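Local coordinates for sugar ABC transporter (Sugar-binding protein) (Bacillus halodurans, PDB 4YO7) that binds myo-inositol between its two lobes and probably serves as the solute-binding component of a sugar ABC transporter, at residues E214-M219 with A243-E248. Numbering follows the deposited sequence.
Sequences EGMRLM and AILALE
Met-219, a selenomethionine, reaches across to Ala-243 and Ala-246, one helical turn apart on the neighbouring helix. Its CB and CG both lie against the methyl of Ala-246, with CG 3.6 Å from Ala-246 CB. The chain then bends at chi2 (73°), which turns SE back over the other alanine and sets it 3.9 Å from Ala-243 CB. The same CG also brushes the branch point of Leu-247, 4.2 Å from CG of that leucine. The second selenomethionine, Met-216, behaves differently: with CG anti to the backbone N (chi1 -176°) and the chain still extended at chi2, it runs outward past the methyl of Ala-246, CG to CB 4.0 Å. Its SE comes to lie 4.1 Å from CB of the exposed Leu-245. Ala-246 CB thus sits between the two selenomethionine side chains and also meets the backbone, 3.7 Å from Met-216 O. Small residues allow this closeness: beside Gly-215, which has no side chain, the CA atoms of Met-216 and Ala-243 come within 4.8 Å, and the segment axes approach to 7.5 Å at a crossing angle of -43°. No hydrogen bond links the segments; they meet through van der Waals contacts, mostly between apolar side chains. Further in, Met-174 on strand 169-175 touches both Met-219 and Ala-243, while Leu-247 rests on Val-258 of strand 257-259. The arrangement is that of two successive helices, 212-224 and 237-249, joined through strand 231-234 and packed side by side on the parallel sheet of one alpha/beta lobe, as in type I periplasmic binding proteins.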
ATOM      1  N   GLU A 214     -14.565  -3.556   7.951  1.00 11.12           N
ATOM      2  CA  GLU A 214     -14.225  -2.806   9.171  1.00 11.87           C
ATOM      3  C   GLU A 214     -14.454  -1.303   8.976  1.00 14.07           C
ATOM      4  O   GLU A 214     -14.884  -0.600   9.897  1.00  9.95           O
ATOM      5  CB  GLU A 214     -12.768  -3.047   9.617  1.00 11.66           C
ATOM      6  CG  GLU A 214     -12.520  -4.304  10.423  1.00 30.20           C
ATOM      7  CD  GLU A 214     -13.381  -4.363  11.671  1.00 32.31           C
ATOM      8  OE1 GLU A 214     -13.138  -3.593  12.628  1.00 32.68           O
ATOM      9  OE2 GLU A 214     -14.332  -5.156  11.674  1.00 42.78           O
ATOM     10  N   GLY A 215     -14.144  -0.792   7.783  1.00 10.63           N
ATOM     11  CA  GLY A 215     -14.448   0.588   7.455  1.00 12.78           C
ATOM     12  C   GLY A 215     -15.935   0.884   7.582  1.00 12.94           C
ATOM     13  O   GLY A 215     -16.316   1.936   8.086  1.00 12.13           O
HETATM   14  N   MSE A 216     -16.773  -0.053   7.150  1.00 10.95           N
HETATM   15  CA  MSE A 216     -18.220   0.142   7.263  1.00 11.71           C
HETATM   16  C   MSE A 216     -18.637   0.213   8.739  1.00 14.12           C
HETATM   17  O   MSE A 216     -19.431   1.076   9.117  1.00 13.67           O
HETATM   18  CB  MSE A 216     -18.985  -0.962   6.548  1.00 12.44           C
HETATM   19  CG  MSE A 216     -20.460  -0.716   6.579  1.00 13.77           C
HETATM   20 SE   MSE A 216     -21.322  -2.140   5.554  1.00 37.14          SE
HETATM   21  CE  MSE A 216     -21.202  -3.533   6.929  1.00 45.38           C
ATOM     22  N   ARG A 217     -18.079  -0.678   9.565  1.00 11.41           N
ATOM     23  CA  ARG A 217     -18.454  -0.762  10.968  1.00 11.51           C
ATOM     24  C   ARG A 217     -17.990   0.476  11.691  1.00 11.05           C
ATOM     25  O   ARG A 217     -18.743   1.068  12.446  1.00 13.63           O
ATOM     26  CB  ARG A 217     -17.881  -2.020  11.635  1.00 15.82           C
ATOM     27  CG  ARG A 217     -18.241  -2.135  13.115  1.00 26.62           C
ATOM     28  CD  ARG A 217     -17.885  -3.504  13.694  1.00 63.07           C
ATOM     29  NE  ARG A 217     -16.437  -3.699  13.782  1.00 66.31           N
ATOM     30  CZ  ARG A 217     -15.694  -3.431  14.856  1.00 59.51           C
ATOM     31  NH1 ARG A 217     -16.247  -2.965  15.972  1.00 55.37           N
ATOM     32  NH2 ARG A 217     -14.385  -3.640  14.816  1.00 57.22           N
ATOM     33  N   LEU A 218     -16.765   0.910  11.417  1.00 11.35           N
ATOM     34  CA  LEU A 218     -16.239   2.090  12.049  1.00  9.98           C
ATOM     35  C   LEU A 218     -17.081   3.305  11.682  1.00 10.38           C
ATOM     36  O   LEU A 218     -17.453   4.096  12.546  1.00 11.14           O
ATOM     37  CB  LEU A 218     -14.774   2.300  11.662  1.00 11.36           C
ATOM     38  CG  LEU A 218     -14.073   3.536  12.220  1.00  9.71           C
ATOM     39  CD1 LEU A 218     -14.242   3.612  13.749  1.00 11.67           C
ATOM     40  CD2 LEU A 218     -12.590   3.545  11.796  1.00 10.66           C
HETATM   41  N   MSE A 219     -17.382   3.469  10.394  1.00 11.54           N
HETATM   42  CA  MSE A 219     -18.221   4.588   9.967  1.00 11.11           C
HETATM   43  C   MSE A 219     -19.582   4.568  10.674  1.00 11.83           C
HETATM   44  O   MSE A 219     -20.086   5.614  11.089  1.00 13.68           O
HETATM   45  CB  MSE A 219     -18.436   4.570   8.470  1.00 11.41           C
HETATM   46  CG  MSE A 219     -19.134   5.782   7.922  1.00 13.58           C
HETATM   47 SE   MSE A 219     -17.961   7.317   7.917  1.00 23.23          SE
HETATM   48  CE  MSE A 219     -18.899   8.398   9.190  1.00 14.33           C
ATOM     49  N   ALA A 243     -16.753   2.993   4.272  1.00 14.12           N
ATOM     50  CA  ALA A 243     -17.411   4.174   4.820  1.00 13.88           C
ATOM     51  C   ALA A 243     -18.555   4.636   3.929  1.00 13.19           C
ATOM     52  O   ALA A 243     -19.623   5.035   4.411  1.00 16.12           O
ATOM     53  CB  ALA A 243     -16.427   5.267   4.999  1.00 11.05           C
ATOM     54  N   ILE A 244     -18.334   4.561   2.628  1.00 12.67           N
ATOM     55  CA  ILE A 244     -19.355   4.925   1.652  1.00 13.60           C
ATOM     56  C   ILE A 244     -20.604   4.065   1.827  1.00 17.56           C
ATOM     57  O   ILE A 244     -21.719   4.585   1.808  1.00 16.97           O
ATOM     58  CB  ILE A 244     -18.792   4.798   0.200  1.00 15.09           C
ATOM     59  CG1 ILE A 244     -17.864   5.981  -0.084  1.00 14.78           C
ATOM     60  CG2 ILE A 244     -19.918   4.719  -0.842  1.00 17.41           C
ATOM     61  CD1 ILE A 244     -16.941   5.808  -1.255  1.00 15.32           C
ATOM     62  N   LEU A 245     -20.425   2.757   2.007  1.00 17.19           N
ATOM     63  CA  LEU A 245     -21.566   1.873   2.229  1.00 17.74           C
ATOM     64  C   LEU A 245     -22.365   2.305   3.448  1.00 21.68           C
ATOM     65  O   LEU A 245     -23.605   2.269   3.444  1.00 19.28           O
ATOM     66  CB  LEU A 245     -21.108   0.431   2.401  1.00 17.73           C
ATOM     67  CG  LEU A 245     -20.538  -0.267   1.168  1.00 23.37           C
ATOM     68  CD1 LEU A 245     -19.898  -1.586   1.539  1.00 22.25           C
ATOM     69  CD2 LEU A 245     -21.631  -0.476   0.147  1.00 26.86           C
ATOM     70  N   ALA A 246     -21.670   2.704   4.506  1.00 16.52           N
ATOM     71  CA  ALA A 246     -22.364   3.119   5.711  1.00 18.31           C
ATOM     72  C   ALA A 246     -23.068   4.459   5.512  1.00 16.18           C
ATOM     73  O   ALA A 246     -24.195   4.648   5.974  1.00 16.76           O
ATOM     74  CB  ALA A 246     -21.402   3.193   6.876  1.00 17.95           C
ATOM     75  N   LEU A 247     -22.394   5.393   4.855  1.00 16.20           N
ATOM     76  CA  LEU A 247     -22.968   6.710   4.609  1.00 15.53           C
ATOM     77  C   LEU A 247     -24.182   6.559   3.694  1.00 20.59           C
ATOM     78  O   LEU A 247     -25.225   7.163   3.939  1.00 20.99           O
ATOM     79  CB  LEU A 247     -21.932   7.651   3.992  1.00 15.77           C
ATOM     80  CG  LEU A 247     -20.808   8.131   4.928  1.00 16.05           C
ATOM     81  CD1 LEU A 247     -19.589   8.580   4.127  1.00 13.83           C
ATOM     82  CD2 LEU A 247     -21.374   9.233   5.839  1.00 21.41           C
ATOM     83  N   GLU A 248     -24.062   5.726   2.667  1.00 18.01           N
ATOM     84  CA  GLU A 248     -25.182   5.502   1.735  1.00 23.32           C
ATOM     85  C   GLU A 248     -26.405   5.010   2.456  1.00 27.00           C
ATOM     86  O   GLU A 248     -27.531   5.398   2.131  1.00 26.69           O
ATOM     87  CB  GLU A 248     -24.828   4.471   0.668  1.00 23.75           C
ATOM     88  CG  GLU A 248     -24.244   5.047  -0.578  1.00 35.03           C
ATOM     89  CD  GLU A 248     -23.941   3.976  -1.611  1.00 38.15           C
ATOM     90  OE1 GLU A 248     -23.707   2.813  -1.211  1.00 40.64           O
ATOM     91  OE2 GLU A 248     -23.946   4.297  -2.813  1.00 42.60           O
TER